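Local coordinates for mbDLG-3 protein (Monosiga brevicollis, PDB 6X1N) that probably binds short peptide segments of partner proteins, as PDZ domains do, being the third PDZ domain of a choanoflagellate Dlg-type scaffold protein that may bind protein kinases, at residues L5-L10 / V88-L93; L22-A27 / V36-S41; G58-S63 / T94-M99. All blocks are in the same frame, centred on the assembly; numbering follows the deposited sequence.

Overall arrangement
The three contacts lie in one antiparallel sheet of this PDZ domain. Contact 1 pairs strand 6-11, the first in the chain, with strand 88-95; contact 3 pairs that same strand with strand 59-64 and runs on into helix 97-102; contact 2 joins strands 19-22 and 38-43, the latter a neighbour of 59-64. Along the chain, contact 2 is nested within the loop closed by contact 1 and closes before contact 3 opens, while contacts 1 and 3 cross. Centres of contacts 1 and 2 are about 17 Å apart, of 1 and 3 about 13 Å, of 2 and 3 about 10 Å. Contact 3 touches both others, and shared strand 88-95 ties strand 6-11 to helix 97-102.

Contact 1 of 3, residues L5-L10 / V88-L93; sequences LRTVTL and VMTLNL
Leu10, Val8 and Arg6 pair with Met89, Leu91 and Leu93 in antiparallel fashion, joining the first strand of the PDZ fold to its last. Six backbone hydrogen bonds hold these three pairs, the shortest from Leu10 N to Met89 O at 2.7 Å. On the inner face, the Leu10 and Leu91 side chains cross at a slant; both hold CG beside the backbone N and anti to the carbonyl carbon (chi1 -59° and -60°), and their CD1 methyls meet at 4.0 Å on the core-facing side. There Leu10 also packs on Phe19, Ala48 and Ser52. Val8 CG2 lies 4.2 Å from Leu93 CD1. Arg6 bends at chi3 (-80°), and the guanidinium comes obliquely against Leu93, Arg6 NH1 lying 3.8 Å from Leu93 CB. The charged end is held from beyond the two strands, NH1 by a salt bridge to Asp59 and a hydrogen bond to Gln54 O, while NE hydrogen-bonds a glycerol probably left from crystallisation. The outer face is polar and more open to solvent. Thr7 and Asn92 lie side by side there, pointing the same way, with Thr7 OG1 3.8 Å from Asn92 OD1, too far for a hydrogen bond. The Thr9 methyl slants across to Val88, Thr9 CG2 to Val88 CG1 3.9 Å. Beside it the hydroxyls of the non-hydrogen-bonded pair, Thr9 OG1 and Thr90 OG1, share a weak hydrogen bond of 3.4 Å.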
loop_
_atom_site.group_PDB
_atom_site.type_symbol
_atom_site.label_atom_id
_atom_site.label_comp_id
_atom_site.label_asym_id
_atom_site.label_seq_id
_atom_site.Cartn_x
_atom_site.Cartn_y
_atom_site.Cartn_z
ATOM N N LEU A 5 -10.128 9.277 -0.061
ATOM C CA LEU A 5 -9.534 8.499 1.014
ATOM C C LEU A 5 -10.396 7.266 1.246
ATOM O O LEU A 5 -11.575 7.388 1.601
ATOM C CB LEU A 5 -9.466 9.347 2.283
ATOM C CG LEU A 5 -8.697 8.741 3.455
ATOM C CD1 LEU A 5 -7.219 8.624 3.110
ATOM C CD2 LEU A 5 -8.921 9.577 4.712
ATOM N N ARG A 6 -9.822 6.087 1.009
ATOM C CA ARG A 6 -10.534 4.821 1.116
ATOM C C ARG A 6 -9.997 4.032 2.301
ATOM O O ARG A 6 -8.777 3.927 2.487
ATOM C CB ARG A 6 -10.375 4.001 -0.167
ATOM C CG ARG A 6 -11.334 4.444 -1.255
ATOM C CD ARG A 6 -10.951 3.919 -2.641
ATOM N NE ARG A 6 -9.890 4.708 -3.268
ATOM C CZ ARG A 6 -8.650 4.286 -3.522
ATOM N NH1 ARG A 6 -8.265 3.049 -3.225
ATOM N NH2 ARG A 6 -7.794 5.126 -4.094
ATOM N N THR A 7 -10.898 3.486 3.103
ATOM C CA THR A 7 -10.542 2.601 4.204
ATOM C C THR A 7 -11.068 1.228 3.818
ATOM O O THR A 7 -12.279 1.043 3.662
ATOM C CB THR A 7 -11.145 3.085 5.520
ATOM O OG1 THR A 7 -10.635 4.391 5.826
ATOM C CG2 THR A 7 -10.753 2.144 6.636
ATOM N N VAL A 8 -10.160 0.283 3.624
ATOM C CA VAL A 8 -10.478 -1.014 3.045
ATOM C C VAL A 8 -9.950 -2.088 3.978
ATOM O O VAL A 8 -8.810 -2.001 4.445
ATOM C CB VAL A 8 -9.828 -1.160 1.655
ATOM C CG1 VAL A 8 -10.136 -2.521 1.061
ATOM C CG2 VAL A 8 -10.298 -0.042 0.728
ATOM N N THR A 9 -10.763 -3.097 4.254
ATOM C CA THR A 9 -10.302 -4.282 4.960
ATOM C C THR A 9 -10.248 -5.429 3.968
ATOM O O THR A 9 -11.252 -5.742 3.320
ATOM C CB THR A 9 -11.222 -4.634 6.126
ATOM O OG1 THR A 9 -11.189 -3.573 7.086
ATOM C CG2 THR A 9 -10.761 -5.925 6.788
ATOM N N LEU A 10 -9.078 -6.023 3.818
ATOM C CA LEU A 10 -8.890 -7.175 2.959
ATOM C C LEU A 10 -8.664 -8.405 3.817
ATOM O O LEU A 10 -8.009 -8.332 4.862
ATOM C CB LEU A 10 -7.672 -6.995 2.056
ATOM C CG LEU A 10 -7.660 -5.787 1.119
ATOM C CD1 LEU A 10 -6.358 -5.778 0.339
ATOM C CD2 LEU A 10 -8.846 -5.820 0.175
ATOM N N VAL A 88 -5.918 -10.708 8.143
ATOM C CA VAL A 88 -6.695 -9.479 8.037
ATOM C C VAL A 88 -5.750 -8.310 7.804
ATOM O O VAL A 88 -4.718 -8.188 8.479
ATOM C CB VAL A 88 -7.574 -9.252 9.279
ATOM C CG1 VAL A 88 -8.365 -7.974 9.131
ATOM C CG2 VAL A 88 -8.509 -10.436 9.478
ATOM N N MET A 89 -6.093 -7.457 6.845
ATOM C CA MET A 89 -5.314 -6.266 6.543
ATOM C C MET A 89 -6.263 -5.088 6.394
ATOM O O MET A 89 -7.157 -5.118 5.541
ATOM C CB MET A 89 -4.526 -6.470 5.250
ATOM C CG MET A 89 -3.672 -5.281 4.880
ATOM S SD MET A 89 -2.981 -5.386 3.220
ATOM C CE MET A 89 -1.890 -6.800 3.384
ATOM N N THR A 90 -6.078 -4.051 7.202
ATOM C CA THR A 90 -6.833 -2.816 7.054
ATOM C C THR A 90 -5.895 -1.772 6.469
ATOM O O THR A 90 -4.740 -1.666 6.893
ATOM C CB THR A 90 -7.424 -2.355 8.384
ATOM O OG1 THR A 90 -8.313 -3.369 8.879
ATOM C CG2 THR A 90 -8.216 -1.076 8.183
ATOM N N LEU A 91 -6.383 -1.032 5.476
ATOM C CA LEU A 91 -5.590 -0.066 4.730
ATOM C C LEU A 91 -6.306 1.272 4.706
ATOM O O LEU A 91 -7.530 1.323 4.563
ATOM C CB LEU A 91 -5.454 -0.503 3.272
ATOM C CG LEU A 91 -4.780 -1.841 2.998
ATOM C CD1 LEU A 91 -5.051 -2.244 1.559
ATOM C CD2 LEU A 91 -3.298 -1.745 3.247
ATOM N N ASN A 92 -5.542 2.354 4.825
ATOM C CA ASN A 92 -5.987 3.687 4.447
ATOM C C ASN A 92 -5.246 4.038 3.170
ATOM O O ASN A 92 -4.008 4.087 3.169
ATOM C CB ASN A 92 -5.647 4.716 5.521
ATOM C CG ASN A 92 -6.686 4.797 6.602
ATOM O OD1 ASN A 92 -7.133 3.781 7.129
ATOM N ND2 ASN A 92 -7.085 6.018 6.943
ATOM N N LEU A 93 -5.994 4.252 2.094
ATOM C CA LEU A 93 -5.456 4.419 0.753
ATOM C C LEU A 93 -5.950 5.723 0.153
ATOM O O LEU A 93 -7.080 6.155 0.403
ATOM C CB LEU A 93 -5.993 3.312 -0.167
ATOM C CG LEU A 93 -5.666 1.879 0.233
ATOM C CD1 LEU A 93 -6.427 0.896 -0.641
ATOM C CD2 LEU A 93 -4.181 1.613 0.130
#

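Contact 2 of 3, residues L22-A27 / V36-S41; sequences LGPAKA and VGIFIS
The end of the second strand of the PDZ fold, where strand 19-22 runs out into a long loop, pairs with strand 38-43. Leu22 and Phe39 form an antiparallel hydrogen-bonded pair: Leu22 N donates to Phe39 O at 2.8 Å, and Phe39 N returns a bond to Leu22 O, arriving tilted 26° from the carbonyl plane. The same Leu22 O also takes a CA-H contact from Ile38. Leu22 holds CG between its backbone N and carbonyl carbon (chi1 68°), and the two methyls then part across the facing strand. CD1 lies 3.8 Å from Phe39 CB and comes obliquely to the ring, while CD2 rests 3.9 Å from Ser41 CB. The Phe39 ring itself leads away from Leu22, toward Gln60, Asn96 and Met99. On the other side of the pair Ile38 folds back: with chi2 at -56°, its CD1 reaches 3.8 Å from Gly23 CA, and a side chain on that glycine would collide with this methyl. Pro24 crosses Ile38 at about a right angle, its CD 4.1 Å from Ile38 CD1 and 3.7 Å from Gly37 O. Gly37 adopts a backbone shape that calls for glycine, and a CB there would also crowd the Phe39 ring. Tyr100 and Tyr103 lie over Leu22, bringing the C-terminal part of the chain against this strand pair. Beyond Pro24 the loop leaves strand 38-43, an arrangement that fits the long connection between the second and third strands of PDZ domains.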
loop_
_atom_site.group_PDB
_atom_site.type_symbol
_atom_site.label_atom_id
_atom_site.label_comp_id
_atom_site.label_asym_id
_atom_site.label_seq_id
_atom_site.Cartn_x
_atom_site.Cartn_y
_atom_site.Cartn_z
ATOM N N LEU A 22 5.312 -1.024 -3.306
ATOM C CA LEU A 22 6.655 -0.495 -3.466
ATOM C C LEU A 22 6.905 0.546 -2.390
ATOM O O LEU A 22 5.981 1.056 -1.745
ATOM C CB LEU A 22 6.925 0.082 -4.868
ATOM C CG LEU A 22 6.226 1.351 -5.367
ATOM C CD1 LEU A 22 6.713 2.646 -4.687
ATOM C CD2 LEU A 22 6.444 1.452 -6.870
ATOM N N GLY A 23 8.172 0.862 -2.200
ATOM C CA GLY A 23 8.545 1.878 -1.256
ATOM C C GLY A 23 10.001 2.233 -1.436
ATOM O O GLY A 23 10.682 1.711 -2.321
ATOM N N PRO A 24 10.505 3.138 -0.603
ATOM C CA PRO A 24 11.899 3.570 -0.730
ATOM C C PRO A 24 12.849 2.552 -0.117
ATOM O O PRO A 24 12.467 1.703 0.685
ATOM C CB PRO A 24 11.929 4.882 0.064
ATOM C CG PRO A 24 10.893 4.702 1.105
ATOM C CD PRO A 24 9.803 3.811 0.501
ATOM N N ALA A 25 14.113 2.646 -0.523
ATOM C CA ALA A 25 15.124 1.749 0.022
ATOM C C ALA A 25 15.278 1.922 1.531
ATOM O O ALA A 25 15.420 0.934 2.264
ATOM C CB ALA A 25 16.466 1.987 -0.673
ATOM N N LYS A 26 15.226 3.157 2.016
ATOM C CA LYS A 26 15.561 3.488 3.397
ATOM C C LYS A 26 14.348 4.115 4.070
ATOM O O LYS A 26 13.703 4.995 3.491
ATOM C CB LYS A 26 16.741 4.478 3.400
ATOM C CG LYS A 26 17.293 4.892 4.761
ATOM C CD LYS A 26 18.676 5.557 4.625
ATOM C CE LYS A 26 18.619 6.878 3.853
ATOM N NZ LYS A 26 18.016 7.994 4.640
ATOM N N ALA A 27 14.038 3.662 5.281
ATOM C CA ALA A 27 12.971 4.238 6.083
ATOM C C ALA A 27 13.421 5.553 6.699
ATOM O O ALA A 27 14.612 5.768 6.955
ATOM C CB ALA A 27 12.586 3.268 7.201
ATOM N N VAL A 36 8.939 9.239 -1.468
ATOM C CA VAL A 36 8.761 8.712 -0.124
ATOM C C VAL A 36 7.309 8.279 -0.002
ATOM O O VAL A 36 6.421 8.821 -0.668
ATOM C CB VAL A 36 9.186 9.777 0.921
ATOM C CG1 VAL A 36 8.321 11.019 0.804
ATOM C CG2 VAL A 36 9.184 9.230 2.339
ATOM N N GLY A 37 7.074 7.287 0.842
ATOM C CA GLY A 37 5.759 6.701 1.003
ATOM C C GLY A 37 5.674 5.323 0.366
ATOM O O GLY A 37 6.475 4.939 -0.489
ATOM N N ILE A 38 4.693 4.563 0.820
ATOM C CA ILE A 38 4.438 3.211 0.332
ATOM C C ILE A 38 3.295 3.276 -0.665
ATOM O O ILE A 38 2.293 3.960 -0.422
ATOM C CB ILE A 38 4.070 2.294 1.511
ATOM C CG1 ILE A 38 5.215 2.239 2.531
ATOM C CG2 ILE A 38 3.694 0.897 1.006
ATOM C CD1 ILE A 38 6.534 1.792 1.935
ATOM N N PHE A 39 3.430 2.562 -1.785
ATOM C CA PHE A 39 2.458 2.608 -2.872
ATOM C C PHE A 39 2.060 1.219 -3.335
ATOM O O PHE A 39 2.855 0.281 -3.277
ATOM C CB PHE A 39 3.026 3.394 -4.051
ATOM C CG PHE A 39 3.004 4.855 -3.813
ATOM C CD1 PHE A 39 3.928 5.441 -2.976
ATOM C CD2 PHE A 39 2.017 5.639 -4.369
ATOM C CE1 PHE A 39 3.868 6.790 -2.713
ATOM C CE2 PHE A 39 1.968 6.986 -4.118
ATOM C CZ PHE A 39 2.875 7.557 -3.289
ATOM N N ILE A 40 0.823 1.097 -3.807
ATOM C CA ILE A 40 0.394 -0.106 -4.511
ATOM C C ILE A 40 0.997 -0.063 -5.905
ATOM O O ILE A 40 0.758 0.888 -6.661
ATOM C CB ILE A 40 -1.133 -0.174 -4.586
ATOM C CG1 ILE A 40 -1.758 -0.073 -3.193
ATOM C CG2 ILE A 40 -1.556 -1.423 -5.358
ATOM C CD1 ILE A 40 -1.760 -1.306 -2.405
ATOM N N SER A 41 1.784 -1.079 -6.249
ATOM C CA SER A 41 2.427 -1.145 -7.555
ATOM C C SER A 41 1.774 -2.125 -8.524
ATOM O O SER A 41 2.127 -2.105 -9.706
ATOM C CB SER A 41 3.917 -1.485 -7.401
ATOM O OG SER A 41 4.071 -2.681 -6.656
#

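Contact 3 of 3, residues G58-S63 / T94-M99; sequences GDQILS and TANPGM
Gln60 and Asn96 lie side by side and point the same way, their amide planes only 25° apart. Asn96 ND2 donates to Gln60 OE1 at 2.9 Å; the acceptor lies in the plane of the Asn96 amide, while the donor is tilted from the Gln60 carbonyl plane. Gln60 reaches this point fully extended, with CG opposite the backbone N (chi1 -179°). The other end of the Asn96 amide is used too: OD1 accepts from Met99 N at 3.3 Å, with the donor above the carbonyl plane, capping the first turn of helix 97-102. An alanine at Asn96 would lose both grips, and is likely to leave Gln60 OE1 without this donor, its amide freer to turn, and Met99 N without its cap. Backbone bonds fix the approach: Asn96 N to Gly58 O at 3.1 Å, and a reciprocal pair between Gln60 and Thr94. Two residues on from Gln60, Leu62 CD1 slants across to Thr94 CG2 at 4.0 Å. Asp59 diverges from Gln60, its OD1 3.5 Å from Ala95 CA, while OD2, the salt-bridge partner of Arg6, also accepts from Phe56 N. Leu62 and Ser63 together face Asn92 in a classic beta bulge. The whole is an antiparallel strand pair running into an Asn N-cap, here joining the last strand of the PDZ sheet to a C-terminal helix.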
loop_
_atom_site.group_PDB
_atom_site.type_symbol
_atom_site.label_atom_id
_atom_site.label_comp_id
_atom_site.label_asym_id
_atom_site.label_seq_id
_atom_site.Cartn_x
_atom_site.Cartn_y
_atom_site.Cartn_z
ATOM N N GLY A 58 -1.021 2.747 -7.890
ATOM C CA GLY A 58 -0.819 4.169 -7.717
ATOM C C GLY A 58 -1.426 4.751 -6.463
ATOM O O GLY A 58 -1.284 5.962 -6.229
ATOM N N ASP A 59 -2.089 3.943 -5.649
ATOM C CA ASP A 59 -2.542 4.401 -4.341
ATOM C C ASP A 59 -1.352 4.510 -3.399
ATOM O O ASP A 59 -0.489 3.623 -3.357
ATOM C CB ASP A 59 -3.490 3.381 -3.702
ATOM C CG ASP A 59 -4.877 3.385 -4.292
ATOM O OD1 ASP A 59 -5.235 4.333 -5.028
ATOM O OD2 ASP A 59 -5.625 2.450 -3.940
ATOM N N GLN A 60 -1.324 5.576 -2.605
ATOM C CA GLN A 60 -0.445 5.599 -1.449
ATOM C C GLN A 60 -1.124 4.857 -0.311
ATOM O O GLN A 60 -2.309 5.086 -0.028
ATOM C CB GLN A 60 -0.126 7.031 -1.031
ATOM C CG GLN A 60 0.806 7.041 0.164
ATOM C CD GLN A 60 1.507 8.358 0.399
ATOM O OE1 GLN A 60 1.217 9.365 -0.249
ATOM N NE2 GLN A 60 2.440 8.361 1.351
ATOM N N ILE A 61 -0.384 3.940 0.316
ATOM C CA ILE A 61 -0.842 3.276 1.529
ATOM C C ILE A 61 -0.411 4.169 2.687
ATOM O O ILE A 61 0.747 4.150 3.102
ATOM C CB ILE A 61 -0.263 1.870 1.678
ATOM C CG1 ILE A 61 -0.458 1.030 0.411
ATOM C CG2 ILE A 61 -0.916 1.193 2.874
ATOM C CD1 ILE A 61 0.075 -0.408 0.551
ATOM N N LEU A 62 -1.349 4.950 3.219
ATOM C CA LEU A 62 -1.017 5.858 4.314
ATOM C C LEU A 62 -0.816 5.096 5.616
ATOM O O LEU A 62 0.047 5.450 6.432
ATOM C CB LEU A 62 -2.105 6.917 4.467
ATOM C CG LEU A 62 -2.254 7.845 3.258
ATOM C CD1 LEU A 62 -3.562 8.644 3.326
ATOM C CD2 LEU A 62 -1.064 8.783 3.146
ATOM N N SER A 63 -1.600 4.043 5.835
ATOM C CA SER A 63 -1.428 3.215 7.016
ATOM C C SER A 63 -1.907 1.810 6.699
ATOM O O SER A 63 -2.715 1.598 5.788
ATOM C CB SER A 63 -2.192 3.793 8.212
ATOM O OG SER A 63 -3.575 3.851 7.933
ATOM N N THR A 94 -5.125 6.331 -0.688
ATOM C CA THR A 94 -5.601 7.417 -1.534
ATOM C C THR A 94 -4.750 7.464 -2.794
ATOM O O THR A 94 -3.545 7.205 -2.740
ATOM C CB THR A 94 -5.593 8.756 -0.776
ATOM O OG1 THR A 94 -6.396 9.723 -1.472
ATOM C CG2 THR A 94 -4.169 9.279 -0.588
ATOM N N ALA A 95 -5.379 7.732 -3.932
ATOM C CA ALA A 95 -4.619 7.809 -5.169
ATOM C C ALA A 95 -3.649 8.975 -5.084
ATOM O O ALA A 95 -4.021 10.078 -4.675
ATOM C CB ALA A 95 -5.566 7.996 -6.358
ATOM N N ASN A 96 -2.397 8.741 -5.438
ATOM C CA ASN A 96 -1.377 9.785 -5.366
ATOM C C ASN A 96 -0.512 9.675 -6.606
ATOM O O ASN A 96 0.619 9.178 -6.564
ATOM C CB ASN A 96 -0.569 9.688 -4.070
ATOM C CG ASN A 96 0.381 10.849 -3.888
ATOM O OD1 ASN A 96 0.543 11.678 -4.788
ATOM N ND2 ASN A 96 1.046 10.895 -2.735
ATOM N N PRO A 97 -1.037 10.115 -7.754
ATOM C CA PRO A 97 -0.299 9.912 -9.007
ATOM C C PRO A 97 0.985 10.702 -9.092
ATOM O O PRO A 97 1.942 10.229 -9.714
ATOM C CB PRO A 97 -1.312 10.332 -10.084
ATOM C CG PRO A 97 -2.242 11.260 -9.382
ATOM C CD PRO A 97 -2.358 10.730 -7.980
ATOM N N GLY A 98 1.044 11.882 -8.474
ATOM C CA GLY A 98 2.267 12.664 -8.541
ATOM C C GLY A 98 3.432 11.953 -7.886
ATOM O O GLY A 98 4.499 11.785 -8.486
ATOM N N MET A 99 3.235 11.490 -6.649
ATOM C CA MET A 99 4.320 10.801 -5.960
ATOM C C MET A 99 4.615 9.458 -6.610
ATOM O O MET A 99 5.778 9.049 -6.702
ATOM C CB MET A 99 3.994 10.631 -4.477
ATOM C CG MET A 99 5.133 10.002 -3.679
ATOM S SD MET A 99 6.615 11.056 -3.586
ATOM C CE MET A 99 6.163 12.134 -2.239
#